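Side-chain contacts in possible TctC subunit of the Tripartite Tricarboxylate Transport(TTT) Family (Rhodopseudomonas palustris, PDB 6HKE), which binds malate as a periplasmic receptor and probably delivers it to a tripartite tricarboxylate transporter for high-affinity uptake of C4-dicarboxylates: residues 115-118 and 119-123; 142-145 and 146-149; 155-158 and 159-163; 170-173 and 174-178. The protein carries 2 engineered substitutions. All coordinates share one frame; numbering follows the deposited sequence.

Contact 1. Residues 115-118 and 119-123; sequences LLAR and KQFPP
Arg118 lays its extended side chain across the turn that follows it, over Phe121 and as far as Pro122. CG sits between the backbone N and the carbonyl carbon (chi1 56°), and from there the straight run to NE carries the guanidinium over residues 120-122. One face of that group looks onto Phe121, with Arg118 NE 3.9 Å from Phe121 CD1. The guanidinium and ring planes nevertheless stand 78° apart, and NH2 lies at the edge of the ring, so the two groups pack crosswise. NH2 of Arg118 also comes within 4.0 Å of Pro122 CD, while NH1 of Arg118 lies 3.5 Å from the backbone atom Gln120 C. The positive charge has its mate elsewhere: NE forms a salt bridge with Asp187. Residues 118-121 make a type I beta turn, by which the chain leaves the long strand 102-118 and heads for helix 126-136. Phe121 N closes it on Arg118 O at 2.9 Å, with an N-H...O angle of 156°. Lys119 and Gln120 occupy the exposed corners, a natural place for long polar side chains. On the strand side of the turn, Ala117 CB lies 3.6 Å from Phe121 CB and 3.7 Å from Phe121 CD2; its small methyl lets the ring come close to the strand. Pro123 CD lies over one face of this buried ring, and Tyr132 of helix 126-136 meets it edge-to-face.

Contact 2. Residues 142-145 and 146-149; sequences VAHA and GFGS. With LMR ((2S)-2-hydroxybutanedioic acid), chain E; MLT (D-malate), chain D.
His144 bends its imidazole back toward the chain just ahead of it: a chi1 of 60° tucks CG in between the two backbone branches at CA and puts ND1 opposite the amide of Gly146. His144 ND1 accepts from Gly146 N at 3.0 Å with an N-H...N angle of 151°, the donor lying in the ring plane at the edge of the imidazole. On the same ring, His144 CE1 comes 4.2 Å from Phe147 CE1, and Tyr152 meets the imidazole edge-to-face. A leucine at His144 would probably leave the Gly146 amide without this acceptor and Tyr152 without its edge-to-face ring partner. Next in line, Ala145 brings its CB to 3.7 Å from Ser149 CB, and its N makes a weak bond of 3.3 Å to Ser149 OG as well as a bond to Ser151 OG. The chain then turns at Gly146, where a positive phi (100°) would jam any CB against the preceding carbonyl. A type I beta turn runs from Gly146 to Ser149, and Gly146 O takes two donors, Ser149 N and Ser149 OG, the latter at 2.6 Å and on a lone pair of the carbonyl. Ser149 is the N-cap of helix 150-162, its OG also receiving Tyr152 N. Either malate stereoisomer, modelled in the same site, lies against this bend: Ser149 CB is 3.2 Å from O1A of (S)-malate, and the methyl of Ala145 lines the pocket beside it. Strand 141-144, between parallel strands 167-170 and 188-192, ends at the pocket, and helix 150-162 starts directly after the turn.

Contact 3. Residues 155-158 and 159-163; sequences CLLL and NRLLK
Leu156 and Arg160 run side by side one helical turn apart, Leu156 CD2 lying against CD and NE of Arg160, with 3.4 Å between Leu156 CD2 and Arg160 NE. Four consecutive i to i+4 bonds satisfy the backbone N-H and C=O groups of this turn. Asn159 N donates to Cys155 O at 2.8 Å, Arg160 N to Leu156 O at 3.0 Å, and Leu161 N and Leu162 N follow on Leu157 O and Leu158 O. The side-chain carboxamide of Asn159 crowds the first of these carbonyls, Asn159 CG standing 3.1 Å from Cys155 O, yet makes no hydrogen bond with it. Instead OD1 is satisfied by Tyr188 OH, a suitable use of a short polar side chain on a buried face. The leucines supply the apolar part. Leu158 CG is anti to the backbone N (chi1 176°), which leaves Leu158 CD1 4.0 Å from Leu162 CD1, and Leu157 CG meets Leu161 CD1 at 4.0 Å. Past Leu162 the helix ends as Lys163 takes a positive phi. Helix 150-162 is the crossover of a beta-alpha-beta unit between strands 141-144 and 167-170; Leu158 rests on strand 188-192, Leu157 on helix 287-305 and Leu162 on helix 126-136.

Contact 4. Residues 170-173 and 174-178; sequences PFSG and TGPAL. With LMR ((2S)-2-hydroxybutanedioic acid), chain E; MLT (D-malate), chain D.
With CG set opposite the carbonyl carbon (chi1 -74°), Phe171 swings its ring over the first turn of the helix, one face lying on Ala177. Ala177 CA stands 3.7 Å from the centroid of the Phe171 ring and 15° off the ring normal, a CH-pi contact, while Ala177 CB is 3.6 Å from Phe171 CG. A larger residue than alanine could hardly fit so close under the ring. Phe171 CD2 also reaches Pro176 CB at 4.1 Å. A serine at Phe171 would probably strip this cover from Ala177 and open a gap at the start of the helix. Pro176 suits the first turn, where a backbone N-H has no helical acceptor and its absence costs nothing, and Pro176 CG packs 3.5 Å from Ser172 OG. Gly173 is the N-cap: Gly173 O receives Ala177 N at 3.2 Å. A CB on this glycine would clash with the bound D-malate, whose O5 lies 3.1 Å from Gly173 CA. At the first helical residue, Thr174 N donates to a malate carboxylate oxygen, 2.9 Å to O4A of (S)-malate, and the helix start probably favours that negative charge. Thr174 OG1 is hydrogen-bonded to Asp191. Helix 174-182 follows strand 167-170 and packs through Ala177 on strands 141-144 and 188-192, while Leu178 faces helix 193-201.

In the fold
The four contacts follow one another along the chain in the order 1 to 4, without interleaving. Contacts 1 and 2 reach the same mixed sheet, through strands 102-118 and 141-144. Contacts 2 and 4, with centres about 8 Å apart, form the pocket end of the group, and both touch malate. Contact 3, on helix 150-162, has its centre about 14 Å from that of contact 2 and does not touch contact 4. The centre of contact 1 lies about 17 to 18 Å from those of the others. Malate is therefore held where strand ends meet helix starts, with Val142 on Cys155, and Leu115 and Leu116 on Leu158 and Leu178, tying the four contacts together.

Contact 1. Residues 115-118 and 119-123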
# COMPACT_ATOMS: atom_id res chain seq x y z
N LEU A 115 -1.76 -8.51 -9.88
CA LEU A 115 -2.62 -9.69 -9.61
C LEU A 115 -1.71 -10.91 -9.57
O LEU A 115 -1.14 -11.21 -10.60
CB LEU A 115 -3.67 -9.78 -10.71
CG LEU A 115 -4.52 -11.04 -10.67
CD1 LEU A 115 -5.20 -11.19 -9.32
CD2 LEU A 115 -5.52 -11.02 -11.81
N LEU A 116 -1.51 -11.51 -8.40
CA LEU A 116 -0.66 -12.72 -8.21
C LEU A 116 -1.56 -13.92 -8.00
O LEU A 116 -2.67 -13.75 -7.49
CB LEU A 116 0.23 -12.59 -6.99
CG LEU A 116 1.02 -11.31 -6.85
CD1 LEU A 116 1.91 -11.43 -5.62
CD2 LEU A 116 1.85 -11.02 -8.10
N ALA A 117 -1.07 -15.11 -8.31
CA ALA A 117 -1.75 -16.35 -7.89
C ALA A 117 -0.70 -17.34 -7.43
O ALA A 117 0.50 -17.16 -7.75
CB ALA A 117 -2.59 -16.90 -9.01
N ARG A 118 -1.18 -18.36 -6.71
CA ARG A 118 -0.39 -19.56 -6.39
C ARG A 118 0.18 -20.15 -7.69
O ARG A 118 -0.54 -20.08 -8.73
CB ARG A 118 -1.26 -20.53 -5.59
CG ARG A 118 -2.57 -20.94 -6.25
CD ARG A 118 -3.21 -21.98 -5.36
NE ARG A 118 -4.34 -22.65 -5.99
CZ ARG A 118 -4.23 -23.66 -6.82
NH1 ARG A 118 -3.05 -24.15 -7.15
NH2 ARG A 118 -5.33 -24.19 -7.35
N LYS A 119 1.42 -20.64 -7.63
CA LYS A 119 2.25 -21.22 -8.72
C LYS A 119 1.41 -22.05 -9.71
O LYS A 119 1.56 -21.87 -10.93
CB LYS A 119 3.30 -22.17 -8.13
CG LYS A 119 4.73 -21.66 -8.03
CD LYS A 119 5.64 -22.65 -7.29
CE LYS A 119 7.00 -22.84 -7.92
NZ LYS A 119 8.09 -22.84 -6.91
N GLN A 120 0.58 -22.95 -9.19
CA GLN A 120 -0.15 -23.99 -9.96
C GLN A 120 -1.57 -23.51 -10.26
O GLN A 120 -2.40 -24.34 -10.68
CB GLN A 120 -0.19 -25.32 -9.19
CG GLN A 120 1.09 -25.65 -8.44
CD GLN A 120 2.23 -25.98 -9.38
OE1 GLN A 120 2.03 -26.16 -10.58
NE2 GLN A 120 3.43 -26.06 -8.83
N PHE A 121 -1.88 -22.24 -10.07
CA PHE A 121 -3.22 -21.72 -10.41
C PHE A 121 -3.45 -22.01 -11.88
O PHE A 121 -2.70 -21.52 -12.73
CB PHE A 121 -3.40 -20.24 -10.06
CG PHE A 121 -4.84 -19.85 -9.87
CD1 PHE A 121 -5.66 -20.59 -9.03
CD2 PHE A 121 -5.37 -18.74 -10.50
CE1 PHE A 121 -6.99 -20.24 -8.85
CE2 PHE A 121 -6.70 -18.38 -10.31
CZ PHE A 121 -7.50 -19.13 -9.48
N PRO A 122 -4.43 -22.86 -12.24
CA PRO A 122 -4.57 -23.33 -13.62
C PRO A 122 -4.76 -22.31 -14.75
O PRO A 122 -4.27 -22.54 -15.84
CB PRO A 122 -5.77 -24.28 -13.53
CG PRO A 122 -5.70 -24.80 -12.11
CD PRO A 122 -5.34 -23.56 -11.31
N PRO A 123 -5.44 -21.16 -14.58
CA PRO A 123 -5.52 -20.20 -15.69
C PRO A 123 -4.10 -19.74 -16.07
O PRO A 123 -3.26 -19.59 -15.21
CB PRO A 123 -6.37 -19.06 -15.12
CG PRO A 123 -7.10 -19.68 -13.95
CD PRO A 123 -6.12 -20.68 -13.38

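Contact 2. Residues 142-145 and 146-149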
# COMPACT_ATOMS: atom_id res chain seq x y z
N VAL A 142 -9.49 -15.54 -1.94
CA VAL A 142 -8.69 -14.34 -2.29
C VAL A 142 -8.13 -13.78 -0.99
O VAL A 142 -8.88 -13.60 -0.04
CB VAL A 142 -9.52 -13.30 -3.06
CG1 VAL A 142 -8.66 -12.15 -3.55
CG2 VAL A 142 -10.24 -13.94 -4.22
N ALA A 143 -6.83 -13.55 -0.96
CA ALA A 143 -6.14 -13.00 0.23
C ALA A 143 -6.17 -11.47 0.16
O ALA A 143 -5.97 -10.90 -0.93
CB ALA A 143 -4.73 -13.54 0.28
N HIS A 144 -6.42 -10.83 1.30
CA HIS A 144 -6.25 -9.36 1.49
C HIS A 144 -5.84 -9.13 2.95
O HIS A 144 -5.90 -10.10 3.73
CB HIS A 144 -7.53 -8.63 1.10
CG HIS A 144 -8.72 -9.03 1.89
ND1 HIS A 144 -8.96 -8.52 3.15
CD2 HIS A 144 -9.73 -9.88 1.62
CE1 HIS A 144 -10.09 -9.03 3.63
NE2 HIS A 144 -10.59 -9.88 2.71
N ALA A 145 -5.43 -7.90 3.29
CA ALA A 145 -5.06 -7.46 4.64
C ALA A 145 -6.13 -6.54 5.26
O ALA A 145 -5.77 -5.66 6.08
CB ALA A 145 -3.72 -6.77 4.57
N GLY A 146 -7.41 -6.76 4.96
CA GLY A 146 -8.55 -6.06 5.60
C GLY A 146 -9.11 -4.92 4.75
O GLY A 146 -8.43 -4.47 3.79
N PHE A 147 -10.28 -4.41 5.13
CA PHE A 147 -11.08 -3.46 4.32
C PHE A 147 -10.34 -2.12 4.16
O PHE A 147 -10.68 -1.36 3.24
CB PHE A 147 -12.50 -3.34 4.90
CG PHE A 147 -13.33 -4.62 4.90
CD1 PHE A 147 -12.91 -5.77 4.23
CD2 PHE A 147 -14.54 -4.67 5.58
CE1 PHE A 147 -13.68 -6.92 4.22
CE2 PHE A 147 -15.31 -5.83 5.58
CZ PHE A 147 -14.88 -6.95 4.90
N GLY A 148 -9.32 -1.83 4.98
CA GLY A 148 -8.49 -0.62 4.87
C GLY A 148 -7.22 -0.86 4.07
O GLY A 148 -6.39 0.06 3.98
N SER A 149 -7.07 -2.05 3.50
CA SER A 149 -5.86 -2.50 2.77
C SER A 149 -5.97 -2.19 1.27
O SER A 149 -7.09 -2.10 0.73
CB SER A 149 -5.55 -3.97 3.06
OG SER A 149 -6.37 -4.87 2.32
C1 LMR E . -2.11 -3.72 1.97
O1A LMR E . -2.66 -2.77 2.56
O1B LMR E . -2.66 -4.43 1.09
C2 LMR E . -0.65 -4.02 2.35
O2 LMR E . 0.22 -2.90 2.32
C3 LMR E . -0.52 -4.65 3.74
C4 LMR E . 0.96 -4.63 4.10
O4A LMR E . 1.54 -5.73 4.21
O4B LMR E . 1.53 -3.52 4.22
C1 MLT D . -2.08 -3.49 2.20
O1 MLT D . -2.71 -2.41 2.11
O2 MLT D . -2.45 -4.50 1.57
C2 MLT D . -0.90 -3.55 3.14
O3 MLT D . 0.09 -2.50 3.00
C3 MLT D . -0.09 -4.79 2.94
C4 MLT D . 0.99 -4.68 3.99
O4 MLT D . 1.70 -3.64 4.05
O5 MLT D . 1.08 -5.65 4.77

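Contact 3. Residues 155-158 and 159-163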
# COMPACT_ATOMS: atom_id res chain seq x y z
N CYS A 155 -8.53 -6.01 -4.99
CA CYS A 155 -9.23 -7.28 -5.30
C CYS A 155 -10.72 -7.01 -5.47
O CYS A 155 -11.36 -7.61 -6.35
CB CYS A 155 -8.91 -8.39 -4.29
SG CYS A 155 -9.99 -8.47 -2.83
N LEU A 156 -11.27 -6.08 -4.70
CA LEU A 156 -12.69 -5.66 -4.88
C LEU A 156 -12.85 -5.00 -6.26
O LEU A 156 -13.88 -5.25 -6.92
CB LEU A 156 -13.08 -4.74 -3.72
CG LEU A 156 -14.52 -4.25 -3.75
CD1 LEU A 156 -15.06 -4.08 -2.34
CD2 LEU A 156 -14.64 -2.95 -4.53
N LEU A 157 -11.88 -4.21 -6.70
CA LEU A 157 -11.95 -3.54 -8.02
C LEU A 157 -11.92 -4.61 -9.11
O LEU A 157 -12.80 -4.58 -10.00
CB LEU A 157 -10.80 -2.56 -8.20
CG LEU A 157 -10.79 -1.88 -9.57
CD1 LEU A 157 -12.15 -1.25 -9.87
CD2 LEU A 157 -9.69 -0.84 -9.65
N LEU A 158 -10.93 -5.50 -9.05
CA LEU A 158 -10.76 -6.62 -10.00
C LEU A 158 -12.02 -7.49 -10.02
O LEU A 158 -12.59 -7.70 -11.10
CB LEU A 158 -9.50 -7.40 -9.61
CG LEU A 158 -9.20 -8.65 -10.42
CD1 LEU A 158 -8.74 -8.30 -11.82
CD2 LEU A 158 -8.16 -9.48 -9.71
N ASN A 159 -12.48 -7.97 -8.86
CA ASN A 159 -13.64 -8.89 -8.76
C ASN A 159 -14.91 -8.21 -9.31
O ASN A 159 -15.70 -8.92 -9.97
CB ASN A 159 -13.83 -9.41 -7.34
CG ASN A 159 -12.72 -10.34 -6.93
OD1 ASN A 159 -11.88 -10.73 -7.75
ND2 ASN A 159 -12.71 -10.70 -5.67
N ARG A 160 -15.11 -6.91 -9.08
CA ARG A 160 -16.27 -6.15 -9.62
C ARG A 160 -16.16 -5.96 -11.13
O ARG A 160 -17.21 -5.94 -11.80
CB ARG A 160 -16.40 -4.77 -8.97
CG ARG A 160 -17.24 -4.81 -7.71
CD ARG A 160 -17.28 -3.49 -6.99
NE ARG A 160 -17.74 -3.72 -5.63
CZ ARG A 160 -18.73 -3.08 -5.03
NH1 ARG A 160 -19.40 -2.12 -5.66
NH2 ARG A 160 -19.03 -3.38 -3.78
N LEU A 161 -14.94 -5.77 -11.64
CA LEU A 161 -14.69 -5.66 -13.09
C LEU A 161 -15.03 -7.00 -13.75
O LEU A 161 -15.70 -6.97 -14.80
CB LEU A 161 -13.23 -5.24 -13.32
CG LEU A 161 -12.95 -3.76 -13.09
CD1 LEU A 161 -11.47 -3.45 -13.18
CD2 LEU A 161 -13.75 -2.91 -14.07
N LEU A 162 -14.62 -8.12 -13.14
CA LEU A 162 -14.81 -9.48 -13.69
C LEU A 162 -16.16 -10.06 -13.25
O LEU A 162 -16.50 -11.16 -13.70
CB LEU A 162 -13.68 -10.39 -13.20
CG LEU A 162 -12.27 -10.07 -13.70
CD1 LEU A 162 -11.30 -11.07 -13.12
CD2 LEU A 162 -12.19 -10.09 -15.21
N LYS A 163 -16.89 -9.37 -12.37
CA LYS A 163 -18.27 -9.77 -11.95
C LYS A 163 -18.21 -11.14 -11.27
O LYS A 163 -19.09 -11.96 -11.52
CB LYS A 163 -19.22 -9.74 -13.15
CG LYS A 163 -19.15 -8.45 -13.96
CD LYS A 163 -20.24 -8.26 -15.01
CE LYS A 163 -19.88 -7.18 -16.00
NZ LYS A 163 -19.27 -6.01 -15.31

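Contact 4. Residues 170-173 and 174-178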
# COMPACT_ATOMS: atom_id res chain seq x y z
N PRO A 170 -8.94 -12.64 5.26
CA PRO A 170 -8.21 -11.49 5.77
C PRO A 170 -6.91 -11.91 6.47
O PRO A 170 -6.93 -12.85 7.25
CB PRO A 170 -9.22 -10.88 6.76
CG PRO A 170 -9.98 -12.06 7.31
CD PRO A 170 -10.00 -13.08 6.19
N PHE A 171 -5.83 -11.16 6.21
CA PHE A 171 -4.50 -11.37 6.83
C PHE A 171 -4.11 -10.10 7.59
O PHE A 171 -4.76 -9.08 7.41
CB PHE A 171 -3.46 -11.74 5.75
CG PHE A 171 -3.60 -13.15 5.24
CD1 PHE A 171 -4.52 -13.46 4.25
CD2 PHE A 171 -2.85 -14.18 5.79
CE1 PHE A 171 -4.66 -14.77 3.81
CE2 PHE A 171 -3.00 -15.49 5.35
CZ PHE A 171 -3.91 -15.78 4.37
N SER A 172 -3.10 -10.20 8.45
CA SER A 172 -2.50 -9.08 9.22
C SER A 172 -1.65 -8.18 8.31
O SER A 172 -1.22 -7.11 8.79
CB SER A 172 -1.65 -9.62 10.37
OG SER A 172 -0.69 -10.57 9.91
N GLY A 173 -1.37 -8.64 7.08
CA GLY A 173 -0.64 -7.89 6.04
C GLY A 173 -0.48 -8.74 4.79
O GLY A 173 -0.88 -9.92 4.82
N THR A 174 0.10 -8.20 3.72
CA THR A 174 0.37 -9.00 2.49
C THR A 174 1.71 -9.72 2.64
O THR A 174 2.01 -10.59 1.80
CB THR A 174 0.30 -8.19 1.20
OG1 THR A 174 1.28 -7.16 1.34
CG2 THR A 174 -1.10 -7.67 0.95
N GLY A 175 2.47 -9.44 3.70
CA GLY A 175 3.61 -10.31 4.07
C GLY A 175 3.12 -11.72 4.40
O GLY A 175 3.41 -12.68 3.71
N PRO A 176 2.33 -11.88 5.48
CA PRO A 176 1.68 -13.17 5.75
C PRO A 176 0.81 -13.68 4.59
O PRO A 176 0.87 -14.86 4.31
CB PRO A 176 0.86 -12.87 7.01
CG PRO A 176 1.68 -11.82 7.70
CD PRO A 176 2.13 -10.92 6.56
N ALA A 177 0.01 -12.83 3.95
CA ALA A 177 -0.86 -13.25 2.83
C ALA A 177 -0.01 -13.82 1.68
O ALA A 177 -0.42 -14.81 1.06
CB ALA A 177 -1.73 -12.10 2.35
N LEU A 178 1.15 -13.22 1.40
CA LEU A 178 2.04 -13.70 0.32
C LEU A 178 2.52 -15.10 0.66
O LEU A 178 2.41 -15.95 -0.22
CB LEU A 178 3.23 -12.76 0.13
CG LEU A 178 4.10 -13.06 -1.09
CD1 LEU A 178 3.28 -12.95 -2.36
CD2 LEU A 178 5.30 -12.14 -1.13
C1 LMR E . -2.11 -3.72 1.97
O1A LMR E . -2.66 -2.77 2.56
O1B LMR E . -2.66 -4.43 1.09
C2 LMR E . -0.65 -4.02 2.35
O2 LMR E . 0.22 -2.90 2.32
C3 LMR E . -0.52 -4.65 3.74
C4 LMR E . 0.96 -4.63 4.10
O4A LMR E . 1.54 -5.73 4.21
O4B LMR E . 1.53 -3.52 4.22
C1 MLT D . -2.08 -3.49 2.20
O1 MLT D . -2.71 -2.41 2.11
O2 MLT D . -2.45 -4.50 1.57
C2 MLT D . -0.90 -3.55 3.14
O3 MLT D . 0.09 -2.50 3.00
C3 MLT D . -0.09 -4.79 2.94
C4 MLT D . 0.99 -4.68 3.99
O4 MLT D . 1.70 -3.64 4.05
O5 MLT D . 1.08 -5.65 4.77